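Local coordinates for protein polyguluronate lyase (Corynebacterium sp., PDB 1UAI) that probably cleaves poly(alpha-L-guluronate), the guluronate-rich part of alginate, as a lyase built on a jelly-roll beta-sandwich, at residues F56-N61 with A194-C200; N104-E108 with S209-Q213. All blocks are in the same frame, centred on the assembly; numbering follows the deposited sequence.

Contact 1 of 2, residues F56-N61 with A194-C200; sequences FRAAVN and AYTQANC
CB of Phe-56 and the side chains of Ala-58 and Val-60 meet Ala-194, Thr-196 and the loop 197-200, joining the two sheets of a jelly-roll beta-sandwich. Strand 56-59 belongs to one sheet and strand 194-196 to the other; their axes approach to 6.3 Å and run nearly parallel, 14° apart. Lying in different sheets, the strands touch through side chains, by their CB atoms and OG1 of Thr-196.

The apolar part is made of small groups. The methyl of Ala-194 sits 3.7 Å from CB of Phe-56, while the Phe-56 ring leads away, reaching Leu-75 and Leu-216 and meeting the ring of Phe-45. Farther along, Val-60 spreads its two branches: CG1 comes to 4.1 Å from CB of Ala-198 and also covers O of Ala-198, a buried oxygen with no polar partner in the model, and CG2 lies against SG of Cys-200.

Between these segments a single assigned hydrogen bond is made. With its hydroxyl beside the backbone N (chi1 -58°), Thr-196 sends OG1 to O of Ala-58 at 2.8 Å, arriving tilted from the carbonyl plane, and the hydroxyl is thereby satisfied inside the sandwich.

Past the strands the backbones close in. CA of Asn-199 makes a CH...O contact with O of Val-60 at 3.2 Å. Cys-200, held by its disulfide to Cys-206, finishes the contact by resting SG 3.7 Å from both CA and CB of Asn-61.

Contact 2 of 2, residues N104-E108 with S209-Q213; sequences NHLPE and SNYGQ
His-105 lies with its imidazole over the phenol ring of Tyr-211, and its side chain can be traced outward atom by atom. CB starts 3.9 Å from CB of Gln-213, its partner across the sheet, and also touches Tyr-211 CE1. The first torsion sets CG roughly opposite the backbone N (chi1 -153°), which carries the ring across Tyr-211: CG stands 3.3 Å from its CE1. ND1 gives its N-H to the backbone O of Tyr-211 at 2.9 Å, a nearly straight bond (163°) with the acceptor close to the imidazole plane. This bond helps fix the rotation of the ring. CE1 comes nearest to CZ of Tyr-211, and at the ring edge away from ND1, CD2 and NE2 lie near OH of Tyr-211, NE2 at 3.7 Å. The result is an offset stack, centroids 4.0 Å apart and planes 19° from parallel, and Arg-57 adds a cation-pi contact to the same phenol.

Strands 95-105 and 211-223 are antiparallel neighbours in one sheet of the jelly roll, and here their pairing ends in a classic beta bulge. Asn-104 and His-105 both face Gln-213, whose O accepts a short bond from N of Asn-104 and a weak one from N of His-105; N of Gln-213 returns a bond to O of His-105. The amides of Asn-104 and Gln-213 are turned almost perpendicular. NE2 of Gln-213 reaches OD1 of Asn-104 from above its carbonyl plane at 3.2 Å; that oxygen is also hydrogen-bonded to OG of Ser-215, and OE1 of Gln-213 accepts from NE of Arg-57.

Past the bridge, CG of Asn-210 stands opposite its backbone N and carries OD1 to N of Glu-108 at 2.8 Å, while ND2 hydrogen-bonds to O of Pro-205 and OG of Ser-203.

Contact 1 joins the two sheets of the sandwich, whereas contact 2 joins neighbouring strands within one of them, and their centres are about 7 Å apart. Strand 54-59 ties them together because it also pairs with strand 211-223, through backbone hydrogen bonding of Ala-58 with Gly-212. Val-60 and Asn-210 continue this into the loops: N of Val-60 lies 2.9 Å from O of Asn-210, a probable hydrogen bond. On the side of strand 56-59 turned away from 194-196, NE of Arg-57 lies 2.8 Å from OE1 of Gln-213, a side-chain link between the contacts. Pro-107 completes the junction by touching both Val-60 and Ala-198 of contact 1.

Contact 1 of 2, residues F56-N61 with A194-C200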
loop_
_atom_site.group_PDB
_atom_site.type_symbol
_atom_site.label_atom_id
_atom_site.label_comp_id
_atom_site.label_asym_id
_atom_site.label_seq_id
_atom_site.Cartn_x
_atom_site.Cartn_y
_atom_site.Cartn_z
ATOM N N PHE A 56 9.158 1.028 2.466
ATOM C CA PHE A 56 8.081 1.757 3.134
ATOM C C PHE A 56 7.999 1.177 4.541
ATOM O O PHE A 56 7.847 -0.036 4.704
ATOM C CB PHE A 56 6.738 1.513 2.447
ATOM C CG PHE A 56 6.627 2.108 1.076
ATOM C CD1 PHE A 56 6.129 3.396 0.901
ATOM C CD2 PHE A 56 6.972 1.363 -0.046
ATOM C CE1 PHE A 56 5.970 3.931 -0.376
ATOM C CE2 PHE A 56 6.817 1.888 -1.327
ATOM C CZ PHE A 56 6.313 3.175 -1.492
ATOM N N ARG A 57 8.098 2.031 5.553
ATOM C CA ARG A 57 8.028 1.568 6.934
ATOM C C ARG A 57 7.107 2.457 7.754
ATOM O O ARG A 57 7.148 3.681 7.634
ATOM C CB ARG A 57 9.424 1.559 7.571
ATOM C CG ARG A 57 9.435 1.047 9.011
ATOM C CD ARG A 57 10.812 1.138 9.661
ATOM N NE ARG A 57 11.811 0.340 8.956
ATOM C CZ ARG A 57 13.071 0.201 9.354
ATOM N NH1 ARG A 57 13.486 0.807 10.461
ATOM N NH2 ARG A 57 13.917 -0.535 8.647
ATOM N N ALA A 58 6.269 1.832 8.577
ATOM C CA ALA A 58 5.353 2.552 9.454
ATOM C C ALA A 58 5.301 1.821 10.792
ATOM O O ALA A 58 4.875 0.665 10.868
ATOM C CB ALA A 58 3.961 2.630 8.834
ATOM N N ALA A 59 5.751 2.505 11.842
ATOM C CA ALA A 59 5.778 1.944 13.191
ATOM C C ALA A 59 4.447 2.152 13.903
ATOM O O ALA A 59 3.680 3.044 13.552
ATOM C CB ALA A 59 6.910 2.574 13.991
ATOM N N VAL A 60 4.189 1.338 14.920
ATOM C CA VAL A 60 2.929 1.414 15.650
ATOM C C VAL A 60 2.656 2.748 16.335
ATOM O O VAL A 60 1.503 3.072 16.624
ATOM C CB VAL A 60 2.823 0.280 16.701
ATOM C CG1 VAL A 60 2.981 -1.071 16.014
ATOM C CG2 VAL A 60 3.874 0.459 17.791
ATOM N N ASN A 61 3.708 3.522 16.589
ATOM C CA ASN A 61 3.559 4.823 17.238
ATOM C C ASN A 61 3.546 5.939 16.197
ATOM O O ASN A 61 3.663 7.117 16.532
ATOM C CB ASN A 61 4.707 5.053 18.226
ATOM C CG ASN A 61 6.049 5.190 17.536
ATOM O OD1 ASN A 61 6.219 4.758 16.396
ATOM N ND2 ASN A 61 7.014 5.784 18.227
ATOM N N ALA A 194 3.195 0.501 2.849
ATOM C CA ALA A 194 3.077 -0.160 4.145
ATOM C C ALA A 194 2.028 0.523 5.014
ATOM O O ALA A 194 2.246 1.626 5.517
ATOM C CB ALA A 194 4.423 -0.154 4.860
ATOM N N TYR A 195 0.887 -0.135 5.179
ATOM C CA TYR A 195 -0.197 0.388 6.005
ATOM C C TYR A 195 -0.282 -0.589 7.178
ATOM O O TYR A 195 -0.896 -1.651 7.090
ATOM C CB TYR A 195 -1.486 0.427 5.180
ATOM C CG TYR A 195 -2.702 1.001 5.868
ATOM C CD1 TYR A 195 -2.588 1.867 6.958
ATOM C CD2 TYR A 195 -3.978 0.708 5.392
ATOM C CE1 TYR A 195 -3.723 2.424 7.554
ATOM C CE2 TYR A 195 -5.111 1.260 5.975
ATOM C CZ TYR A 195 -4.978 2.115 7.053
ATOM O OH TYR A 195 -6.103 2.669 7.622
ATOM N N THR A 196 0.383 -0.222 8.269
ATOM C CA THR A 196 0.472 -1.054 9.461
ATOM C C THR A 196 -0.812 -1.089 10.273
ATOM O O THR A 196 -1.256 -0.072 10.801
ATOM C CB THR A 196 1.658 -0.578 10.315
ATOM O OG1 THR A 196 2.850 -0.653 9.519
ATOM C CG2 THR A 196 1.823 -1.437 11.563
ATOM N N GLN A 197 -1.396 -2.279 10.378
ATOM C CA GLN A 197 -2.651 -2.463 11.090
ATOM C C GLN A 197 -2.485 -2.703 12.584
ATOM O O GLN A 197 -2.999 -3.674 13.141
ATOM C CB GLN A 197 -3.438 -3.610 10.456
ATOM C CG GLN A 197 -3.672 -3.445 8.957
ATOM C CD GLN A 197 -4.356 -2.140 8.609
ATOM O OE1 GLN A 197 -3.763 -1.261 7.981
ATOM N NE2 GLN A 197 -5.609 -2.002 9.020
ATOM N N ALA A 198 -1.755 -1.801 13.227
ATOM C CA ALA A 198 -1.528 -1.877 14.660
ATOM C C ALA A 198 -1.027 -0.526 15.138
ATOM O O ALA A 198 -0.345 0.188 14.402
ATOM C CB ALA A 198 -0.501 -2.961 14.979
ATOM N N ASN A 199 -1.405 -0.158 16.357
ATOM C CA ASN A 199 -0.943 1.087 16.948
ATOM C C ASN A 199 -0.635 0.804 18.413
ATOM O O ASN A 199 -0.653 -0.352 18.841
ATOM C CB ASN A 199 -1.977 2.215 16.791
ATOM C CG ASN A 199 -3.334 1.852 17.335
ATOM O OD1 ASN A 199 -3.444 1.204 18.370
ATOM N ND2 ASN A 199 -4.384 2.290 16.650
ATOM N N CYS A 200 -0.346 1.840 19.187
ATOM C CA CYS A 200 0.005 1.623 20.582
ATOM C C CYS A 200 -1.115 1.123 21.488
ATOM O O CYS A 200 -0.866 0.739 22.631
ATOM C CB CYS A 200 0.656 2.890 21.138
ATOM S SG CYS A 200 2.259 3.178 20.317
#

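Contact 2 of 2, residues N104-E108 with S209-Q213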
loop_
_atom_site.group_PDB
_atom_site.type_symbol
_atom_site.label_atom_id
_atom_site.label_comp_id
_atom_site.label_asym_id
_atom_site.label_seq_id
_atom_site.Cartn_x
_atom_site.Cartn_y
_atom_site.Cartn_z
ATOM N N ASN A 104 8.392 -7.213 4.689
ATOM C CA ASN A 104 9.674 -7.444 5.359
ATOM C C ASN A 104 9.638 -7.535 6.874
ATOM O O ASN A 104 10.490 -8.187 7.478
ATOM C CB ASN A 104 10.666 -6.315 5.049
ATOM C CG ASN A 104 10.781 -5.996 3.578
ATOM O OD1 ASN A 104 10.624 -4.838 3.181
ATOM N ND2 ASN A 104 11.081 -7.001 2.763
ATOM N N HIS A 105 8.669 -6.875 7.489
ATOM C CA HIS A 105 8.629 -6.817 8.940
ATOM C C HIS A 105 7.198 -6.612 9.400
ATOM O O HIS A 105 6.415 -5.942 8.727
ATOM C CB HIS A 105 9.509 -5.637 9.372
ATOM C CG HIS A 105 10.117 -5.773 10.733
ATOM N ND1 HIS A 105 9.461 -5.393 11.884
ATOM C CD2 HIS A 105 11.342 -6.198 11.120
ATOM C CE1 HIS A 105 10.259 -5.575 12.921
ATOM N NE2 HIS A 105 11.406 -6.061 12.484
ATOM N N LEU A 106 6.869 -7.181 10.553
ATOM C CA LEU A 106 5.528 -7.071 11.103
ATOM C C LEU A 106 5.561 -6.547 12.527
ATOM O O LEU A 106 6.515 -6.788 13.265
ATOM C CB LEU A 106 4.845 -8.440 11.098
ATOM C CG LEU A 106 4.557 -9.046 9.724
ATOM C CD1 LEU A 106 4.128 -10.494 9.876
ATOM C CD2 LEU A 106 3.477 -8.230 9.027
ATOM N N PRO A 107 4.518 -5.812 12.930
ATOM C CA PRO A 107 4.488 -5.287 14.295
ATOM C C PRO A 107 4.286 -6.423 15.294
ATOM O O PRO A 107 3.824 -7.511 14.935
ATOM C CB PRO A 107 3.314 -4.310 14.265
ATOM C CG PRO A 107 2.409 -4.892 13.219
ATOM C CD PRO A 107 3.366 -5.334 12.145
ATOM N N GLU A 108 4.645 -6.166 16.545
ATOM C CA GLU A 108 4.496 -7.145 17.612
ATOM C C GLU A 108 3.030 -7.293 18.008
ATOM O O GLU A 108 2.219 -6.402 17.755
ATOM C CB GLU A 108 5.292 -6.701 18.844
ATOM C CG GLU A 108 6.797 -6.633 18.653
ATOM C CD GLU A 108 7.417 -8.003 18.470
ATOM O OE1 GLU A 108 7.110 -8.903 19.281
ATOM O OE2 GLU A 108 8.215 -8.180 17.526
ATOM N N SER A 209 10.602 1.135 16.816
ATOM C CA SER A 209 11.298 -0.105 16.465
ATOM C C SER A 209 10.312 -1.268 16.314
ATOM O O SER A 209 10.705 -2.390 15.992
ATOM C CB SER A 209 12.342 -0.450 17.530
ATOM O OG SER A 209 11.727 -0.718 18.776
ATOM N N ASN A 210 9.037 -0.983 16.562
ATOM C CA ASN A 210 7.947 -1.957 16.452
ATOM C C ASN A 210 7.206 -1.491 15.203
ATOM O O ASN A 210 6.425 -0.541 15.259
ATOM C CB ASN A 210 7.058 -1.851 17.693
ATOM C CG ASN A 210 5.911 -2.832 17.682
ATOM O OD1 ASN A 210 5.725 -3.586 16.725
ATOM N ND2 ASN A 210 5.123 -2.826 18.750
ATOM N N TYR A 211 7.434 -2.170 14.081
ATOM C CA TYR A 211 6.862 -1.700 12.828
ATOM C C TYR A 211 6.549 -2.716 11.747
ATOM O O TYR A 211 6.952 -3.880 11.803
ATOM C CB TYR A 211 7.835 -0.679 12.229
ATOM C CG TYR A 211 9.195 -1.280 11.891
ATOM C CD1 TYR A 211 9.414 -1.943 10.679
ATOM C CD2 TYR A 211 10.257 -1.205 12.795
ATOM C CE1 TYR A 211 10.655 -2.512 10.376
ATOM C CE2 TYR A 211 11.500 -1.773 12.504
ATOM C CZ TYR A 211 11.693 -2.422 11.294
ATOM O OH TYR A 211 12.924 -2.970 11.005
ATOM N N GLY A 212 5.824 -2.223 10.751
ATOM C CA GLY A 212 5.499 -3.004 9.581
ATOM C C GLY A 212 6.321 -2.374 8.466
ATOM O O GLY A 212 6.524 -1.155 8.447
ATOM N N GLN A 213 6.819 -3.195 7.550
ATOM C CA GLN A 213 7.608 -2.692 6.434
ATOM C C GLN A 213 7.344 -3.510 5.185
ATOM O O GLN A 213 7.218 -4.735 5.246
ATOM C CB GLN A 213 9.104 -2.735 6.756
ATOM C CG GLN A 213 9.991 -2.311 5.587
ATOM C CD GLN A 213 11.457 -2.250 5.963
ATOM O OE1 GLN A 213 11.848 -1.493 6.849
ATOM N NE2 GLN A 213 12.276 -3.049 5.290
#